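PDB 4ZMI: telomere length regulator taz1 from Schizosaccharomyces pombe, which binds double-stranded telomeric DNA, regulates telomere length and function, and is required for repression of telomere-adjacent genes and for normal meiosis or sporulation. Local coordinates for residues Glu95-Leu107 against Ile222-Leu234. Sequence-based numbering, arbitrary orientation.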
ATOM      1  N   GLU A  95       1.438   5.506  16.170  1.00 87.31           N
ATOM      2  CA  GLU A  95       1.015   5.782  14.797  1.00 83.37           C
ATOM      3  C   GLU A  95       2.157   6.284  13.921  1.00 84.64           C
ATOM      4  O   GLU A  95       2.334   5.817  12.802  1.00 84.35           O
ATOM      5  CB  GLU A  95      -0.162   6.750  14.752  1.00 86.59           C
ATOM      6  CG  GLU A  95      -0.814   6.810  13.393  1.00 89.53           C
ATOM      7  CD  GLU A  95      -1.844   7.909  13.281  1.00 97.96           C
ATOM      8  OE1 GLU A  95      -2.970   7.735  13.785  1.00102.01           O
ATOM      9  OE2 GLU A  95      -1.527   8.951  12.680  1.00 99.44           O
ATOM     10  N   LYS A  96       2.942   7.217  14.450  1.00 92.27           N
ATOM     11  CA  LYS A  96       4.081   7.788  13.725  1.00 90.93           C
ATOM     12  C   LYS A  96       5.034   6.726  13.154  1.00 88.10           C
ATOM     13  O   LYS A  96       5.296   6.724  11.959  1.00 94.54           O
ATOM     14  CB  LYS A  96       4.852   8.826  14.573  1.00101.79           C
ATOM     15  CG  LYS A  96       4.039   9.550  15.668  1.00112.17           C
ATOM     16  CD  LYS A  96       3.939   8.729  16.977  1.00106.20           C
ATOM     17  CE  LYS A  96       3.336   9.539  18.127  1.00104.83           C
ATOM     18  NZ  LYS A  96       4.341  10.378  18.848  1.00105.19           N
ATOM     19  N   PRO A  97       5.560   5.815  13.990  1.00 86.56           N
ATOM     20  CA  PRO A  97       6.466   4.842  13.367  1.00 84.11           C
ATOM     21  C   PRO A  97       5.748   3.809  12.503  1.00 83.05           C
ATOM     22  O   PRO A  97       6.393   3.217  11.645  1.00 87.81           O
ATOM     23  CB  PRO A  97       7.110   4.150  14.572  1.00 82.61           C
ATOM     24  CG  PRO A  97       6.091   4.250  15.623  1.00 79.52           C
ATOM     25  CD  PRO A  97       5.495   5.620  15.446  1.00 84.73           C
ATOM     26  N   LEU A  98       4.457   3.577  12.729  1.00 73.57           N
ATOM     27  CA  LEU A  98       3.723   2.646  11.879  1.00 62.86           C
ATOM     28  C   LEU A  98       3.685   3.194  10.455  1.00 64.92           C
ATOM     29  O   LEU A  98       3.918   2.460   9.503  1.00 65.16           O
ATOM     30  CB  LEU A  98       2.314   2.382  12.413  1.00 55.98           C
ATOM     31  CG  LEU A  98       2.261   1.375  13.586  1.00 64.88           C
ATOM     32  CD1 LEU A  98       0.913   1.387  14.263  1.00 55.21           C
ATOM     33  CD2 LEU A  98       2.609  -0.052  13.142  1.00 66.95           C
ATOM     34  N   LYS A  99       3.424   4.488  10.321  1.00 67.39           N
ATOM     35  CA  LYS A  99       3.395   5.137   9.005  1.00 66.98           C
ATOM     36  C   LYS A  99       4.717   4.960   8.282  1.00 73.78           C
ATOM     37  O   LYS A  99       4.737   4.775   7.070  1.00 77.20           O
ATOM     38  CB  LYS A  99       3.110   6.619   9.138  1.00 67.55           C
ATOM     39  CG  LYS A  99       1.827   6.934   9.856  1.00 82.85           C
ATOM     40  CD  LYS A  99       0.661   7.055   8.901  1.00 89.63           C
ATOM     41  CE  LYS A  99      -0.569   7.504   9.669  1.00 97.69           C
ATOM     42  NZ  LYS A  99      -1.747   7.676   8.791  1.00 96.40           N
ATOM     43  N   SER A 100       5.818   5.002   9.027  1.00 71.52           N
ATOM     44  CA  SER A 100       7.130   4.807   8.430  1.00 76.04           C
ATOM     45  C   SER A 100       7.285   3.398   7.872  1.00 73.10           C
ATOM     46  O   SER A 100       7.723   3.228   6.738  1.00 74.43           O
ATOM     47  CB  SER A 100       8.249   5.103   9.432  1.00 83.22           C
ATOM     48  OG  SER A 100       8.270   6.478   9.787  1.00 93.68           O
ATOM     49  N   ILE A 101       6.929   2.391   8.662  1.00 63.87           N
ATOM     50  CA  ILE A 101       7.038   0.999   8.217  1.00 66.02           C
ATOM     51  C   ILE A 101       6.199   0.766   6.946  1.00 64.57           C
ATOM     52  O   ILE A 101       6.643   0.132   5.982  1.00 67.88           O
ATOM     53  CB  ILE A 101       6.573   0.023   9.328  1.00 67.06           C
ATOM     54  CG1 ILE A 101       7.430   0.193  10.581  1.00 78.43           C
ATOM     55  CG2 ILE A 101       6.637  -1.414   8.849  1.00 59.57           C
ATOM     56  CD1 ILE A 101       6.638   0.085  11.862  1.00 85.72           C
ATOM     57  N   GLN A 102       4.986   1.293   6.945  1.00 57.86           N
ATOM     58  CA  GLN A 102       4.106   1.127   5.799  1.00 66.92           C
ATOM     59  C   GLN A 102       4.700   1.793   4.533  1.00 65.85           C
ATOM     60  O   GLN A 102       4.634   1.230   3.437  1.00 62.39           O
ATOM     61  CB  GLN A 102       2.730   1.688   6.141  1.00 66.44           C
ATOM     62  CG  GLN A 102       1.713   1.625   5.033  1.00 68.18           C
ATOM     63  CD  GLN A 102       0.481   2.435   5.356  1.00 70.92           C
ATOM     64  OE1 GLN A 102       0.533   3.661   5.401  1.00 76.35           O
ATOM     65  NE2 GLN A 102      -0.636   1.753   5.604  1.00 72.28           N
ATOM     66  N   PHE A 103       5.291   2.975   4.711  1.00 66.51           N
ATOM     67  CA  PHE A 103       5.980   3.708   3.636  1.00 67.15           C
ATOM     68  C   PHE A 103       6.978   2.790   2.959  1.00 66.89           C
ATOM     69  O   PHE A 103       6.952   2.606   1.737  1.00 67.43           O
ATOM     70  CB  PHE A 103       6.735   4.904   4.221  1.00 68.72           C
ATOM     71  CG  PHE A 103       6.937   6.039   3.262  1.00 72.76           C
ATOM     72  CD1 PHE A 103       6.356   7.272   3.509  1.00 77.00           C
ATOM     73  CD2 PHE A 103       7.717   5.880   2.128  1.00 76.05           C
ATOM     74  CE1 PHE A 103       6.534   8.325   2.631  1.00 85.97           C
ATOM     75  CE2 PHE A 103       7.898   6.929   1.245  1.00 80.60           C
ATOM     76  CZ  PHE A 103       7.303   8.155   1.497  1.00 83.23           C
ATOM     77  N   PHE A 104       7.849   2.199   3.773  1.00 67.41           N
ATOM     78  CA  PHE A 104       8.843   1.259   3.272  1.00 70.55           C
ATOM     79  C   PHE A 104       8.192   0.139   2.483  1.00 67.93           C
ATOM     80  O   PHE A 104       8.654  -0.206   1.403  1.00 65.99           O
ATOM     81  CB  PHE A 104       9.688   0.665   4.403  1.00 71.07           C
ATOM     82  CG  PHE A 104      10.566  -0.471   3.958  1.00 65.13           C
ATOM     83  CD1 PHE A 104      11.774  -0.221   3.336  1.00 66.11           C
ATOM     84  CD2 PHE A 104      10.164  -1.779   4.120  1.00 54.89           C
ATOM     85  CE1 PHE A 104      12.574  -1.257   2.910  1.00 68.09           C
ATOM     86  CE2 PHE A 104      10.955  -2.816   3.686  1.00 62.85           C
ATOM     87  CZ  PHE A 104      12.160  -2.559   3.090  1.00 68.55           C
ATOM     88  N   THR A 105       7.119  -0.428   3.028  1.00 62.44           N
ATOM     89  CA  THR A 105       6.467  -1.547   2.366  1.00 55.86           C
ATOM     90  C   THR A 105       5.825  -1.086   1.057  1.00 55.76           C
ATOM     91  O   THR A 105       5.780  -1.835   0.090  1.00 56.39           O
ATOM     92  CB  THR A 105       5.458  -2.263   3.281  1.00 57.62           C
ATOM     93  OG1 THR A 105       4.448  -1.345   3.718  1.00 56.85           O
ATOM     94  CG2 THR A 105       6.183  -2.825   4.500  1.00 58.43           C
ATOM     95  N   GLY A 106       5.345   0.152   1.029  1.00 48.56           N
ATOM     96  CA  GLY A 106       4.867   0.744  -0.206  1.00 55.98           C
ATOM     97  C   GLY A 106       5.968   0.944  -1.250  1.00 60.74           C
ATOM     98  O   GLY A 106       5.856   0.421  -2.357  1.00 48.59           O
ATOM     99  N   LEU A 107       7.028   1.675  -0.881  1.00 64.92           N
ATOM    100  CA  LEU A 107       8.125   2.059  -1.790  1.00 61.02           C
ATOM    101  C   LEU A 107       8.751   0.881  -2.526  1.00 62.91           C
ATOM    102  O   LEU A 107       8.904   0.924  -3.731  1.00 67.23           O
ATOM    103  CB  LEU A 107       9.237   2.746  -1.009  1.00 61.74           C
ATOM    104  CG  LEU A 107       9.725   4.171  -1.259  1.00 65.37           C
ATOM    105  CD1 LEU A 107      11.191   4.266  -0.773  1.00 61.72           C
ATOM    106  CD2 LEU A 107       9.576   4.617  -2.701  1.00 66.20           C
ATOM    107  N   ILE A 222       5.303   8.089  -4.096  1.00 73.94           N
ATOM    108  CA  ILE A 222       6.064   8.753  -3.049  1.00 71.72           C
ATOM    109  C   ILE A 222       5.280   9.906  -2.472  1.00 69.29           C
ATOM    110  O   ILE A 222       5.166  10.040  -1.262  1.00 72.63           O
ATOM    111  CB  ILE A 222       7.405   9.282  -3.581  1.00 79.86           C
ATOM    112  CG1 ILE A 222       8.357   8.114  -3.836  1.00 82.49           C
ATOM    113  CG2 ILE A 222       8.012  10.270  -2.594  1.00 77.88           C
ATOM    114  CD1 ILE A 222       9.543   8.462  -4.682  1.00 84.95           C
ATOM    115  N   HIS A 223       4.715  10.725  -3.343  1.00 68.61           N
ATOM    116  CA  HIS A 223       3.902  11.838  -2.884  1.00 77.16           C
ATOM    117  C   HIS A 223       2.799  11.332  -1.965  1.00 77.65           C
ATOM    118  O   HIS A 223       2.625  11.845  -0.858  1.00 75.52           O
ATOM    119  CB  HIS A 223       3.282  12.592  -4.063  1.00 73.02           C
ATOM    120  CG  HIS A 223       2.766  13.953  -3.704  1.00 87.93           C
ATOM    121  ND1 HIS A 223       1.605  14.145  -2.984  1.00 86.97           N
ATOM    122  CD2 HIS A 223       3.248  15.190  -3.976  1.00 95.34           C
ATOM    123  CE1 HIS A 223       1.397  15.441  -2.822  1.00 86.95           C
ATOM    124  NE2 HIS A 223       2.383  16.097  -3.413  1.00 95.23           N
ATOM    125  N   PHE A 224       2.074  10.316  -2.426  1.00 74.73           N
ATOM    126  CA  PHE A 224       0.909   9.811  -1.699  1.00 71.42           C
ATOM    127  C   PHE A 224       1.263   9.208  -0.348  1.00 70.09           C
ATOM    128  O   PHE A 224       0.562   9.434   0.631  1.00 69.48           O
ATOM    129  CB  PHE A 224       0.147   8.783  -2.530  1.00 71.28           C
ATOM    130  CG  PHE A 224      -0.981   8.129  -1.785  1.00 66.95           C
ATOM    131  CD1 PHE A 224      -2.184   8.781  -1.626  1.00 69.46           C
ATOM    132  CD2 PHE A 224      -0.838   6.867  -1.253  1.00 56.71           C
ATOM    133  CE1 PHE A 224      -3.222   8.183  -0.955  1.00 70.44           C
ATOM    134  CE2 PHE A 224      -1.871   6.270  -0.574  1.00 63.66           C
ATOM    135  CZ  PHE A 224      -3.064   6.927  -0.424  1.00 59.43           C
ATOM    136  N   LEU A 225       2.349   8.442  -0.301  1.00 67.40           N
ATOM    137  CA  LEU A 225       2.816   7.862   0.950  1.00 66.73           C
ATOM    138  C   LEU A 225       3.300   8.953   1.902  1.00 77.67           C
ATOM    139  O   LEU A 225       3.400   8.735   3.101  1.00 80.57           O
ATOM    140  CB  LEU A 225       3.953   6.860   0.702  1.00 64.34           C
ATOM    141  CG  LEU A 225       3.739   5.668  -0.241  1.00 58.78           C
ATOM    142  CD1 LEU A 225       4.948   4.734  -0.241  1.00 61.02           C
ATOM    143  CD2 LEU A 225       2.484   4.899   0.114  1.00 63.15           C
ATOM    144  N   LEU A 226       3.623  10.122   1.361  1.00 84.33           N
ATOM    145  CA  LEU A 226       4.067  11.237   2.188  1.00 87.81           C
ATOM    146  C   LEU A 226       2.892  11.968   2.828  1.00 93.65           C
ATOM    147  O   LEU A 226       2.933  12.253   4.021  1.00100.58           O
ATOM    148  CB  LEU A 226       4.925  12.213   1.385  1.00 93.00           C
ATOM    149  CG  LEU A 226       6.383  11.821   1.148  1.00 91.56           C
ATOM    150  CD1 LEU A 226       7.037  12.768   0.159  1.00 90.93           C
ATOM    151  CD2 LEU A 226       7.147  11.808   2.449  1.00 92.73           C
ATOM    152  N   GLU A 227       1.855  12.271   2.043  1.00 92.19           N
ATOM    153  CA  GLU A 227       0.609  12.827   2.583  1.00 99.01           C
ATOM    154  C   GLU A 227       0.072  11.942   3.696  1.00106.04           C
ATOM    155  O   GLU A 227      -0.291  12.425   4.766  1.00108.38           O
ATOM    156  CB  GLU A 227      -0.484  12.901   1.519  1.00103.34           C
ATOM    157  CG  GLU A 227      -0.125  13.576   0.224  1.00109.24           C
ATOM    158  CD  GLU A 227      -1.284  13.547  -0.750  1.00112.46           C
ATOM    159  OE1 GLU A 227      -2.442  13.725  -0.310  1.00109.39           O
ATOM    160  OE2 GLU A 227      -1.038  13.327  -1.951  1.00116.99           O
ATOM    161  N   PHE A 228      -0.007  10.642   3.409  1.00108.22           N
ATOM    162  CA  PHE A 228      -0.457   9.641   4.372  1.00113.78           C
ATOM    163  C   PHE A 228       0.357   9.815   5.655  1.00120.13           C
ATOM    164  O   PHE A 228      -0.201   9.827   6.749  1.00122.88           O
ATOM    165  CB  PHE A 228      -0.270   8.234   3.772  1.00108.75           C
ATOM    166  CG  PHE A 228      -1.144   7.147   4.386  1.00108.28           C
ATOM    167  CD1 PHE A 228      -1.456   6.011   3.648  1.00103.64           C
ATOM    168  CD2 PHE A 228      -1.626   7.232   5.686  1.00109.78           C
ATOM    169  CE1 PHE A 228      -2.237   4.994   4.182  1.00 97.46           C
ATOM    170  CE2 PHE A 228      -2.415   6.202   6.228  1.00 99.26           C
ATOM    171  CZ  PHE A 228      -2.711   5.091   5.475  1.00 95.67           C
ATOM    172  N   LYS A 229       1.668  10.008   5.507  1.00124.81           N
ATOM    173  CA  LYS A 229       2.594  10.051   6.646  1.00128.59           C
ATOM    174  C   LYS A 229       2.405  11.248   7.590  1.00126.86           C
ATOM    175  O   LYS A 229       2.894  11.230   8.720  1.00129.81           O
ATOM    176  CB  LYS A 229       4.057   9.958   6.178  1.00134.43           C
ATOM    177  CG  LYS A 229       5.016   9.375   7.224  1.00137.17           C
ATOM    178  CD  LYS A 229       6.417   9.104   6.668  1.00136.17           C
ATOM    179  CE  LYS A 229       7.254  10.374   6.564  1.00134.86           C
ATOM    180  NZ  LYS A 229       8.675  10.072   6.224  1.00132.93           N
ATOM    181  N   ASN A 230       1.708  12.286   7.142  1.00121.21           N
ATOM    182  CA  ASN A 230       1.359  13.362   8.066  1.00119.41           C
ATOM    183  C   ASN A 230      -0.154  13.501   8.296  1.00113.87           C
ATOM    184  O   ASN A 230      -0.664  14.590   8.540  1.00113.61           O
ATOM    185  CB  ASN A 230       2.036  14.692   7.693  1.00123.27           C
ATOM    186  CG  ASN A 230       1.586  15.229   6.351  1.00125.67           C
ATOM    187  OD1 ASN A 230       0.982  14.517   5.557  1.00126.80           O
ATOM    188  ND2 ASN A 230       1.890  16.498   6.087  1.00126.65           N
ATOM    189  N   VAL A 231      -0.854  12.370   8.233  1.00105.15           N
ATOM    190  CA  VAL A 231      -2.279  12.305   8.552  1.00 95.49           C
ATOM    191  C   VAL A 231      -2.505  11.447   9.805  1.00 97.30           C
ATOM    192  O   VAL A 231      -1.925  10.372   9.932  1.00 97.36           O
ATOM    193  CB  VAL A 231      -3.075  11.715   7.376  1.00 77.46           C
ATOM    194  CG1 VAL A 231      -4.478  11.321   7.812  1.00 72.30           C
ATOM    195  CG2 VAL A 231      -3.133  12.700   6.239  1.00 73.78           C
ATOM    196  N   ARG A 232      -3.331  11.922  10.732  1.00101.23           N
ATOM    197  CA  ARG A 232      -3.645  11.136  11.925  1.00112.30           C
ATOM    198  C   ARG A 232      -4.742  10.114  11.642  1.00119.34           C
ATOM    199  O   ARG A 232      -5.924  10.456  11.569  1.00125.49           O
ATOM    200  CB  ARG A 232      -4.032  12.035  13.102  1.00113.02           C
ATOM    201  CG  ARG A 232      -3.089  11.914  14.281  1.00115.55           C
ATOM    202  CD  ARG A 232      -3.378  12.962  15.338  1.00124.19           C
ATOM    203  NE  ARG A 232      -2.462  12.843  16.471  1.00130.95           N
ATOM    204  CZ  ARG A 232      -2.317  13.759  17.425  1.00139.28           C
ATOM    205  NH1 ARG A 232      -3.025  14.883  17.389  1.00143.18           N
ATOM    206  NH2 ARG A 232      -1.456  13.554  18.416  1.00140.63           N
ATOM    207  N   ARG A 233      -4.346   8.855  11.481  1.00114.59           N
ATOM    208  CA  ARG A 233      -5.297   7.824  11.095  1.00110.24           C
ATOM    209  C   ARG A 233      -5.970   7.168  12.293  1.00108.18           C
ATOM    210  O   ARG A 233      -7.172   6.897  12.265  1.00112.65           O
ATOM    211  CB  ARG A 233      -4.639   6.777  10.196  1.00109.95           C
ATOM    212  CG  ARG A 233      -4.860   7.012   8.707  1.00108.68           C
ATOM    213  CD  ARG A 233      -6.338   7.099   8.361  1.00112.25           C
ATOM    214  NE  ARG A 233      -6.551   7.430   6.951  1.00124.38           N
ATOM    215  CZ  ARG A 233      -7.085   8.570   6.509  1.00129.40           C
ATOM    216  NH1 ARG A 233      -7.483   9.497   7.371  1.00139.41           N
ATOM    217  NH2 ARG A 233      -7.233   8.782   5.206  1.00119.44           N
ATOM    218  N   LEU A 234      -5.203   6.927  13.350  1.00100.45           N
ATOM    219  CA  LEU A 234      -5.774   6.306  14.541  1.00 97.20           C
ATOM    220  C   LEU A 234      -6.760   7.246  15.241  1.00 99.78           C
ATOM    221  O   LEU A 234      -6.371   8.128  16.001  1.00 98.86           O
ATOM    222  CB  LEU A 234      -4.675   5.784  15.468  1.00 90.51           C
ATOM    223  CG  LEU A 234      -3.829   4.720  14.744  1.00 84.33           C
ATOM    224  CD1 LEU A 234      -2.694   4.182  15.594  1.00 87.67           C
ATOM    225  CD2 LEU A 234      -4.690   3.566  14.220  1.00 71.34           C
TER
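The ring of F103 enters helix 222-229 as a knob into a hole formed by I222, L225, L226 and K229. CB of L225 lies over one ring face, 3.6 Å from the centroid and nearly along the ring normal, a CH-pi contact, while CD2 of L226 approaches CE1 of F103 obliquely at 3.5 Å. With CG anti to the backbone N (chi1 -154°), the ring reaches across to the other helix. Without that ring, as with an alanine here, the hole would probably be left unfilled and L225 CB would lose its aromatic cover. Next to it G106 lets L225 CD1 come within 4.0 Å of its CA; a CB there would clash with that methyl. L107 CD2 meets I222 CG1 at the end of this apolar row, and V26 of helix 5-35 also touches F103.

Toward the other end the ring of F228 has OE1 of Q102 over one face, offset toward the rim, with amide and ring planes 57° apart; NE2 of Q102 is held by the carbonyl of I76. K99 bends at chi2, bringing NZ to the edge of the F228 ring and into a hydrogen bond with V231 O at 2.9 Å, plus a weak one to F228 O. K229 sends its ammonium group to a salt bridge with E23. The E95 side chain, extended beyond CG, brings its carboxylate to the chain that follows, 231-234: R233 N bonds weakly to OE2, and the modelled 2.4 Å from L234 N to E95 OE1 is doubtfully short, though the amide points at the carboxylate.

The axes run nearly antiparallel (169°), a helix-pair packing within the TRF-family helical domain of Taz1. Apolar interlocking thus joins the helices, whereas main-chain bonding, chiefly from K99 to V231 O, probably holds the backbone path of 231-234.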